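Estrogen receptor (Crassostrea gigas, PDB 4N1Y) probably regulates transcription as a nuclear receptor, adopting through its ligand-binding domain a constitutively active state in place of hormone control. Local coordinates at residues B[40-45]-B[222-227]; B[51-56]-B[72-77]; B[144-149]-B[193-198]. One frame throughout, in Å; residues are numbered along the deposited sequence.

How the contacts relate
Contact 1 (40-45 with 222-227) and contact 2 (51-56 with 72-77) share helix 34-56; their centres are about 13 Å apart. They touch directly: Met227 CE packs on Ile74 O at 3.5 Å, and Leu223 on Ile53. Contact 3 (144-149 with 193-198) lies about 13 Å, centre to centre, beyond contact 2, which it meets through Trp55 on Gln144 and Cys77 on Leu148. Contacts 1 and 3 do not touch, with nearest atoms about 9 Å apart. In related receptors the equivalents of helices 34-56, 67-89 and 222-229 form the coactivator groove, consistent with contacts 1 and 2 lying there; contact 3 meets the second subunit instead.

Contact 1: residues B[40-45]-B[222-227]; sequences SLVKLA and DLLKEM
Leu224 reaches across to Val42 and Ala45, fastening the C-terminal helix 222-229 to helix 34-56 in the mainly helical, three-layered sandwich of a nuclear receptor ligand-binding domain. By sequence and position helix 222-229 is the activation (AF-2) helix, and its docking here matches the arrangement expected of the active state and the constitutive activity reported for this receptor. The two segments approach only to 7.9 Å between the CA atoms of Ala45 and Leu224, so the span is bridged mainly by the side chain of Leu224. Leu224 suits the role because it is apolar and forked. Its CG stands anti to the backbone N (chi1 -157°), beside the carbonyl carbon, and the second torsion sends the CD2 branch out to meet helix 34-56. CD2 touches Val42 CG1 at 3.8 Å, the two side chains lying at a slant to each other, and it comes within 4.2 Å of Ala45 CB. Val42 offers CG1 because that methyl is anti to its own backbone N (chi1 156°), while CG2 lies beside that N. Ala45, one turn on, presents only its CB, so the same leucine methyl can face both residues. Leu224 also packs on Glu46, Leu49 and Trp78, and Val42 on Phe209 of helix 187-215, so the touching groups are buried on several sides. Polar residues occupy the outer face of the C-terminal helix, where Lys225 NZ makes a salt bridge with Asp222 OD1 at 2.7 Å, meeting that oxygen nearly along its C-O bond.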
loop_
_atom_site.group_PDB
_atom_site.type_symbol
_atom_site.label_atom_id
_atom_site.label_comp_id
_atom_site.label_asym_id
_atom_site.label_seq_id
_atom_site.Cartn_x
_atom_site.Cartn_y
_atom_site.Cartn_z
ATOM N N SER B 40 13.294 23.114 5.134
ATOM C CA SER B 40 13.106 23.325 3.708
ATOM C C SER B 40 12.177 22.247 3.164
ATOM O O SER B 40 11.235 22.556 2.437
ATOM C CB SER B 40 14.437 23.319 2.957
ATOM O OG SER B 40 15.234 24.426 3.333
ATOM N N LEU B 41 12.419 20.994 3.545
ATOM C CA LEU B 41 11.550 19.897 3.117
ATOM C C LEU B 41 10.114 20.087 3.570
ATOM O O LEU B 41 9.184 19.877 2.803
ATOM C CB LEU B 41 12.061 18.548 3.622
ATOM C CG LEU B 41 13.371 18.028 3.026
ATOM C CD1 LEU B 41 13.789 16.726 3.701
ATOM C CD2 LEU B 41 13.242 17.840 1.507
ATOM N N VAL B 42 9.934 20.505 4.814
ATOM C CA VAL B 42 8.594 20.688 5.348
ATOM C C VAL B 42 7.812 21.740 4.592
ATOM O O VAL B 42 6.628 21.551 4.317
ATOM C CB VAL B 42 8.634 21.090 6.842
ATOM C CG1 VAL B 42 7.370 21.833 7.257
ATOM C CG2 VAL B 42 8.867 19.875 7.703
ATOM N N LYS B 43 8.455 22.849 4.251
ATOM C CA LYS B 43 7.696 23.899 3.607
ATOM C C LYS B 43 7.674 23.811 2.088
ATOM O O LYS B 43 6.766 24.346 1.450
ATOM C CB LYS B 43 8.164 25.248 4.102
ATOM C CG LYS B 43 6.958 25.782 4.788
ATOM C CD LYS B 43 7.067 26.947 5.734
ATOM C CE LYS B 43 5.685 26.954 6.308
ATOM N NZ LYS B 43 5.418 25.555 6.912
ATOM N N LEU B 44 8.614 23.067 1.515
ATOM C CA LEU B 44 8.512 22.730 0.116
ATOM C C LEU B 44 7.248 21.896 0.006
ATOM O O LEU B 44 6.452 22.060 -0.924
ATOM C CB LEU B 44 9.730 21.961 -0.358
ATOM C CG LEU B 44 9.744 21.714 -1.857
ATOM C CD1 LEU B 44 9.649 23.018 -2.630
ATOM C CD2 LEU B 44 10.987 20.952 -2.231
ATOM N N ALA B 45 7.045 21.047 1.013
ATOM C CA ALA B 45 5.892 20.171 1.068
ATOM C C ALA B 45 4.614 20.975 1.109
ATOM O O ALA B 45 3.644 20.632 0.442
ATOM C CB ALA B 45 5.971 19.276 2.265
ATOM N N ASP B 222 0.204 26.111 9.100
ATOM C CA ASP B 222 -1.051 25.580 9.564
ATOM C C ASP B 222 -1.683 24.629 8.571
ATOM O O ASP B 222 -2.345 23.681 8.977
ATOM C CB ASP B 222 -1.976 26.731 9.899
ATOM C CG ASP B 222 -1.389 27.637 10.961
ATOM O OD1 ASP B 222 -0.931 27.110 11.990
ATOM O OD2 ASP B 222 -1.374 28.872 10.780
ATOM N N LEU B 223 -1.443 24.847 7.282
ATOM C CA LEU B 223 -1.958 23.914 6.290
ATOM C C LEU B 223 -1.422 22.513 6.503
ATOM O O LEU B 223 -2.191 21.561 6.633
ATOM C CB LEU B 223 -1.610 24.369 4.883
ATOM C CG LEU B 223 -2.093 23.388 3.808
ATOM C CD1 LEU B 223 -3.606 23.314 3.719
ATOM C CD2 LEU B 223 -1.485 23.697 2.444
ATOM N N LEU B 224 -0.102 22.398 6.579
ATOM C CA LEU B 224 0.532 21.108 6.784
ATOM C C LEU B 224 0.114 20.581 8.153
ATOM O O LEU B 224 -0.124 19.389 8.358
ATOM C CB LEU B 224 2.051 21.236 6.693
ATOM C CG LEU B 224 2.799 19.961 6.339
ATOM C CD1 LEU B 224 2.097 19.313 5.190
ATOM C CD2 LEU B 224 4.216 20.270 5.954
ATOM N N LYS B 225 0.049 21.501 9.097
ATOM C CA LYS B 225 -0.306 21.163 10.452
ATOM C C LYS B 225 -1.761 20.640 10.556
ATOM O O LYS B 225 -2.028 19.721 11.332
ATOM C CB LYS B 225 -0.034 22.370 11.337
ATOM C CG LYS B 225 -0.460 22.257 12.759
ATOM C CD LYS B 225 -0.451 23.655 13.358
ATOM C CE LYS B 225 0.865 24.366 13.036
ATOM N NZ LYS B 225 0.900 25.776 13.522
ATOM N N GLU B 226 -2.696 21.182 9.774
ATOM C CA GLU B 226 -4.072 20.656 9.827
ATOM C C GLU B 226 -4.082 19.251 9.230
ATOM O O GLU B 226 -4.817 18.374 9.692
ATOM C CB GLU B 226 -5.105 21.532 9.090
ATOM C CG GLU B 226 -5.139 23.022 9.445
ATOM C CD GLU B 226 -6.079 23.835 8.537
ATOM O OE1 GLU B 226 -6.118 23.540 7.326
ATOM O OE2 GLU B 226 -6.702 24.822 9.006
ATOM N N MET B 227 -3.293 19.040 8.183
ATOM C CA MET B 227 -3.231 17.723 7.569
ATOM C C MET B 227 -2.743 16.673 8.552
ATOM O O MET B 227 -3.228 15.541 8.556
ATOM C CB MET B 227 -2.330 17.743 6.337
ATOM C CG MET B 227 -2.842 18.704 5.312
ATOM S SD MET B 227 -4.456 18.177 4.709
ATOM C CE MET B 227 -3.981 17.034 3.432
#

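Contact 2: residues B[51-56]-B[72-77]; sequences HLINWA and HLIECC
Helix 34-56, near its end, crosses helix 67-89 with Ile53 and Ile74 closest, their CA atoms 7.3 Å apart, and the backbone of each segment is helical throughout. Ile74 carries the contact: its CB faces the other helix, and both of its arms are used. CG1 stands anti to the carbonyl carbon (chi1 -59°) and CG2 anti to the backbone N, while the bent second torsion (chi2 -72°) brings CD1 round to Ala56. There CD1 meets Ala56 CB at 3.8 Å. The shorter arm works separately, with CG2 lying 4.3 Å from Ile53 CG1. Ile53 and Ala56 are one helical turn apart, so a single beta-branched side chain spans the two of them. Isoleucine fits because it carries a methyl and an ethyl arm on one CB, and alanine because its lone methyl admits the longer arm without holding the helices apart. Leu148 of helix 137-149 presses on both Ala56 and Ile74, closing the seam with a third helix, while Tyr62 in the connecting loop adds a further side to Ile74. Trp55 makes no contact with 72-77; Leu52 O lies at its ring edge, in plane, and it packs on Leu19 and Gln144. Farther out, His72 NE2 is hydrogen-bonded to Glu152. In related receptors the equivalents of these two helices, together with the activation helix, form the groove that receives coactivator LxxLL motifs. The contact between the segments is wholly aliphatic, so its hold depends on shape and on the exclusion of water rather than on directional bonds.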
loop_
_atom_site.group_PDB
_atom_site.type_symbol
_atom_site.label_atom_id
_atom_site.label_comp_id
_atom_site.label_asym_id
_atom_site.label_seq_id
_atom_site.Cartn_x
_atom_site.Cartn_y
_atom_site.Cartn_z
ATOM N N HIS B 51 -0.714 23.380 -4.182
ATOM C CA HIS B 51 -0.820 23.050 -5.593
ATOM C C HIS B 51 -1.638 21.789 -5.849
ATOM O O HIS B 51 -2.451 21.765 -6.769
ATOM C CB HIS B 51 0.576 22.901 -6.185
ATOM C CG HIS B 51 1.278 24.205 -6.398
ATOM N ND1 HIS B 51 0.882 25.123 -7.345
ATOM C CD2 HIS B 51 2.352 24.748 -5.778
ATOM C CE1 HIS B 51 1.683 26.175 -7.302
ATOM N NE2 HIS B 51 2.583 25.972 -6.360
ATOM N N LEU B 52 -1.424 20.753 -5.039
ATOM C CA LEU B 52 -2.168 19.492 -5.156
ATOM C C LEU B 52 -3.665 19.707 -5.037
ATOM O O LEU B 52 -4.449 19.250 -5.868
ATOM C CB LEU B 52 -1.751 18.512 -4.064
ATOM C CG LEU B 52 -0.413 17.805 -4.163
ATOM C CD1 LEU B 52 -0.276 16.911 -2.954
ATOM C CD2 LEU B 52 -0.328 16.992 -5.436
ATOM N N ILE B 53 -4.037 20.387 -3.963
ATOM C CA ILE B 53 -5.402 20.771 -3.677
ATOM C C ILE B 53 -6.075 21.476 -4.859
ATOM O O ILE B 53 -7.235 21.195 -5.201
ATOM C CB ILE B 53 -5.406 21.669 -2.447
ATOM C CG1 ILE B 53 -4.890 20.865 -1.254
ATOM C CG2 ILE B 53 -6.783 22.322 -2.235
ATOM C CD1 ILE B 53 -4.647 21.694 -0.023
ATOM N N ASN B 54 -5.347 22.402 -5.475
ATOM C CA ASN B 54 -5.869 23.128 -6.627
ATOM C C ASN B 54 -5.974 22.175 -7.809
ATOM O O ASN B 54 -6.906 22.219 -8.619
ATOM C CB ASN B 54 -4.965 24.312 -6.966
ATOM C CG ASN B 54 -5.070 25.437 -5.946
ATOM O OD1 ASN B 54 -5.983 25.457 -5.119
ATOM N ND2 ASN B 54 -4.144 26.392 -6.016
ATOM N N TRP B 55 -4.995 21.292 -7.874
ATOM C CA TRP B 55 -4.902 20.318 -8.926
ATOM C C TRP B 55 -6.009 19.281 -8.839
ATOM O O TRP B 55 -6.599 18.913 -9.850
ATOM C CB TRP B 55 -3.537 19.643 -8.851
ATOM C CG TRP B 55 -3.480 18.398 -9.601
ATOM C CD1 TRP B 55 -3.272 18.250 -10.933
ATOM C CD2 TRP B 55 -3.687 17.097 -9.069
ATOM N NE1 TRP B 55 -3.308 16.922 -11.267
ATOM C CE2 TRP B 55 -3.565 16.191 -10.138
ATOM C CE3 TRP B 55 -3.952 16.608 -7.786
ATOM C CZ2 TRP B 55 -3.701 14.814 -9.969
ATOM C CZ3 TRP B 55 -4.086 15.236 -7.616
ATOM C CH2 TRP B 55 -3.960 14.353 -8.710
ATOM N N ALA B 56 -6.292 18.818 -7.626
ATOM C CA ALA B 56 -7.306 17.791 -7.408
ATOM C C ALA B 56 -8.656 18.204 -7.983
ATOM O O ALA B 56 -9.354 17.408 -8.625
ATOM C CB ALA B 56 -7.443 17.492 -5.933
ATOM N N HIS B 72 -11.711 14.813 2.551
ATOM C CA HIS B 72 -11.295 13.528 3.105
ATOM C C HIS B 72 -10.285 12.809 2.244
ATOM O O HIS B 72 -9.312 12.275 2.761
ATOM C CB HIS B 72 -12.485 12.610 3.344
ATOM C CG HIS B 72 -12.094 11.259 3.852
ATOM N ND1 HIS B 72 -11.778 11.025 5.172
ATOM C CD2 HIS B 72 -11.989 10.063 3.225
ATOM C CE1 HIS B 72 -11.469 9.751 5.332
ATOM N NE2 HIS B 72 -11.597 9.143 4.167
ATOM N N LEU B 73 -10.515 12.791 0.938
ATOM C CA LEU B 73 -9.594 12.154 0.009
ATOM C C LEU B 73 -8.190 12.739 0.139
ATOM O O LEU B 73 -7.210 12.015 0.321
ATOM C CB LEU B 73 -10.124 12.305 -1.418
ATOM C CG LEU B 73 -11.330 11.395 -1.608
ATOM C CD1 LEU B 73 -11.852 11.488 -2.990
ATOM C CD2 LEU B 73 -10.861 9.991 -1.335
ATOM N N ILE B 74 -8.125 14.062 0.082
ATOM C CA ILE B 74 -6.889 14.795 0.263
ATOM C C ILE B 74 -6.223 14.463 1.605
ATOM O O ILE B 74 -5.006 14.212 1.664
ATOM C CB ILE B 74 -7.158 16.305 0.209
ATOM C CG1 ILE B 74 -7.786 16.674 -1.128
ATOM C CG2 ILE B 74 -5.892 17.092 0.474
ATOM C CD1 ILE B 74 -6.826 16.599 -2.262
ATOM N N GLU B 75 -7.025 14.414 2.669
ATOM C CA GLU B 75 -6.493 14.121 3.994
ATOM C C GLU B 75 -5.861 12.728 4.025
ATOM O O GLU B 75 -4.820 12.521 4.648
ATOM C CB GLU B 75 -7.587 14.225 5.063
ATOM C CG GLU B 75 -7.817 15.650 5.595
ATOM C CD GLU B 75 -9.045 15.765 6.485
ATOM O OE1 GLU B 75 -9.701 14.731 6.752
ATOM O OE2 GLU B 75 -9.366 16.895 6.911
ATOM N N CYS B 76 -6.437 11.783 3.295
ATOM C CA CYS B 76 -5.856 10.452 3.299
ATOM C C CYS B 76 -4.530 10.387 2.545
ATOM O O CYS B 76 -3.554 9.852 3.070
ATOM C CB CYS B 76 -6.832 9.432 2.718
ATOM S SG CYS B 76 -8.295 9.101 3.731
ATOM N N CYS B 77 -4.473 10.981 1.355
ATOM C CA CYS B 77 -3.413 10.625 0.421
ATOM C C CYS B 77 -2.392 11.729 0.096
ATOM O O CYS B 77 -1.552 11.539 -0.791
ATOM C CB CYS B 77 -4.044 10.151 -0.889
ATOM S SG CYS B 77 -4.625 11.536 -1.896
#

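Contact 3: residues B[144-149]-B[193-198]; sequences QAMVLV and LLLTHI
Leu193 O is gripped twice by Thr196, by OG1 at 2.8 Å and by the backbone N at 3.3 Å. The hydroxyl comes in nearly in line with the carbonyl bond (C=O...donor angle 161°), which fixes the rotation of the threonine side chain within helix 187-215. Leu194 O likewise takes two donors, His197 N and Ile198 N. Leu195, just before Thr196 in the helix, faces helix 137-149, the CA atoms of Val147 and Leu195 staying 7.7 Å apart. Its CG is anti to the carbonyl carbon (chi1 -71°); chi2 near 180° runs the chain out through CD1, and the other branch, CD2, meets Val147 CG2, the methyl beside the valine's own backbone N, at 3.6 Å, the two side chains crossing at an angle. Leu195 CD1 has a looser neighbour in Met146 CG at 4.5 Å. The end of that methionine leads away to pack on helix 159-180 and on Leu193 of the second subunit. Val147, compact and branched, also packs on Leu81 and Glu80 of helix 67-89. At the side facing the second subunit, His197 NE2 is hydrogen-bonded to Asn150 OD1 of that subunit, as suits a helix whose equivalent builds the dimer interface in related receptors. Aliphatic packing alone thus joins the two segments, while the partner subunit is met by both polar and apolar side chains.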
loop_
_atom_site.group_PDB
_atom_site.type_symbol
_atom_site.label_atom_id
_atom_site.label_comp_id
_atom_site.label_asym_id
_atom_site.label_seq_id
_atom_site.Cartn_x
_atom_site.Cartn_y
_atom_site.Cartn_z
ATOM N N GLN B 144 -1.313 9.684 -10.221
ATOM C CA GLN B 144 -1.638 10.534 -9.102
ATOM C C GLN B 144 -3.159 10.628 -8.964
ATOM O O GLN B 144 -3.690 10.540 -7.863
ATOM C CB GLN B 144 -0.960 11.901 -9.208
ATOM C CG GLN B 144 -0.881 12.524 -10.557
ATOM C CD GLN B 144 0.016 13.751 -10.538
ATOM O OE1 GLN B 144 -0.129 14.668 -11.349
ATOM N NE2 GLN B 144 0.979 13.750 -9.627
ATOM N N ALA B 145 -3.862 10.782 -10.078
ATOM C CA ALA B 145 -5.317 10.856 -10.024
ATOM C C ALA B 145 -5.851 9.590 -9.358
ATOM O O ALA B 145 -6.748 9.629 -8.495
ATOM C CB ALA B 145 -5.885 11.021 -11.389
ATOM N N MET B 146 -5.257 8.468 -9.739
ATOM C CA MET B 146 -5.609 7.190 -9.157
ATOM C C MET B 146 -5.297 7.141 -7.655
ATOM O O MET B 146 -6.125 6.699 -6.857
ATOM C CB MET B 146 -4.863 6.078 -9.885
ATOM C CG MET B 146 -5.323 4.725 -9.486
ATOM S SD MET B 146 -7.113 4.649 -9.578
ATOM C CE MET B 146 -7.290 4.158 -11.275
ATOM N N VAL B 147 -4.128 7.645 -7.270
ATOM C CA VAL B 147 -3.724 7.657 -5.863
ATOM C C VAL B 147 -4.767 8.414 -5.049
ATOM O O VAL B 147 -5.146 7.999 -3.959
ATOM C CB VAL B 147 -2.338 8.302 -5.661
ATOM C CG1 VAL B 147 -2.054 8.510 -4.157
ATOM C CG2 VAL B 147 -1.265 7.426 -6.264
ATOM N N LEU B 148 -5.224 9.524 -5.614
ATOM C CA LEU B 148 -6.275 10.345 -5.033
ATOM C C LEU B 148 -7.598 9.601 -4.861
ATOM O O LEU B 148 -8.128 9.531 -3.766
ATOM C CB LEU B 148 -6.494 11.570 -5.912
ATOM C CG LEU B 148 -7.628 12.496 -5.521
ATOM C CD1 LEU B 148 -7.304 13.155 -4.207
ATOM C CD2 LEU B 148 -7.808 13.531 -6.613
ATOM N N VAL B 149 -8.116 9.015 -5.937
ATOM C CA VAL B 149 -9.433 8.393 -5.870
ATOM C C VAL B 149 -9.396 7.033 -5.175
ATOM O O VAL B 149 -10.443 6.509 -4.781
ATOM C CB VAL B 149 -10.065 8.217 -7.287
ATOM C CG1 VAL B 149 -9.997 9.525 -8.064
ATOM C CG2 VAL B 149 -9.370 7.110 -8.059
ATOM N N LEU B 193 1.631 -2.069 -8.885
ATOM C CA LEU B 193 2.259 -2.662 -7.709
ATOM C C LEU B 193 3.175 -1.668 -7.004
ATOM O O LEU B 193 3.385 -1.772 -5.803
ATOM C CB LEU B 193 3.073 -3.899 -8.083
ATOM C CG LEU B 193 2.354 -5.194 -8.450
ATOM C CD1 LEU B 193 3.376 -6.278 -8.765
ATOM C CD2 LEU B 193 1.416 -5.636 -7.348
ATOM N N LEU B 194 3.689 -0.690 -7.743
ATOM C CA LEU B 194 4.493 0.342 -7.119
ATOM C C LEU B 194 3.692 1.129 -6.109
ATOM O O LEU B 194 4.222 1.556 -5.075
ATOM C CB LEU B 194 5.055 1.308 -8.149
ATOM C CG LEU B 194 6.035 0.668 -9.112
ATOM C CD1 LEU B 194 6.542 1.715 -10.097
ATOM C CD2 LEU B 194 7.160 0.009 -8.351
ATOM N N LEU B 195 2.401 1.284 -6.388
ATOM C CA LEU B 195 1.559 2.083 -5.511
ATOM C C LEU B 195 1.500 1.546 -4.103
ATOM O O LEU B 195 1.392 2.326 -3.162
ATOM C CB LEU B 195 0.143 2.204 -6.059
ATOM C CG LEU B 195 -0.049 3.071 -7.300
ATOM C CD1 LEU B 195 -1.544 3.130 -7.642
ATOM C CD2 LEU B 195 0.517 4.465 -7.106
ATOM N N THR B 196 1.594 0.230 -3.945
ATOM C CA THR B 196 1.617 -0.332 -2.605
ATOM C C THR B 196 2.827 0.209 -1.810
ATOM O O THR B 196 2.730 0.416 -0.601
ATOM C CB THR B 196 1.666 -1.846 -2.619
ATOM O OG1 THR B 196 2.958 -2.260 -3.069
ATOM C CG2 THR B 196 0.588 -2.420 -3.544
ATOM N N HIS B 197 3.963 0.423 -2.472
ATOM C CA HIS B 197 5.137 0.929 -1.753
ATOM C C HIS B 197 4.999 2.405 -1.426
ATOM O O HIS B 197 5.410 2.857 -0.350
ATOM C CB HIS B 197 6.411 0.648 -2.549
ATOM C CG HIS B 197 6.642 -0.813 -2.747
ATOM N ND1 HIS B 197 6.932 -1.658 -1.699
ATOM C CD2 HIS B 197 6.510 -1.601 -3.844
ATOM C CE1 HIS B 197 7.015 -2.900 -2.150
ATOM N NE2 HIS B 197 6.752 -2.895 -3.444
ATOM N N ILE B 198 4.425 3.154 -2.356
ATOM C CA ILE B 198 4.144 4.563 -2.143
ATOM C C ILE B 198 3.205 4.758 -0.949
ATOM O O ILE B 198 3.374 5.680 -0.152
ATOM C CB ILE B 198 3.545 5.177 -3.395
ATOM C CG1 ILE B 198 4.652 5.436 -4.428
ATOM C CG2 ILE B 198 2.849 6.479 -3.070
ATOM C CD1 ILE B 198 5.627 6.546 -4.017
#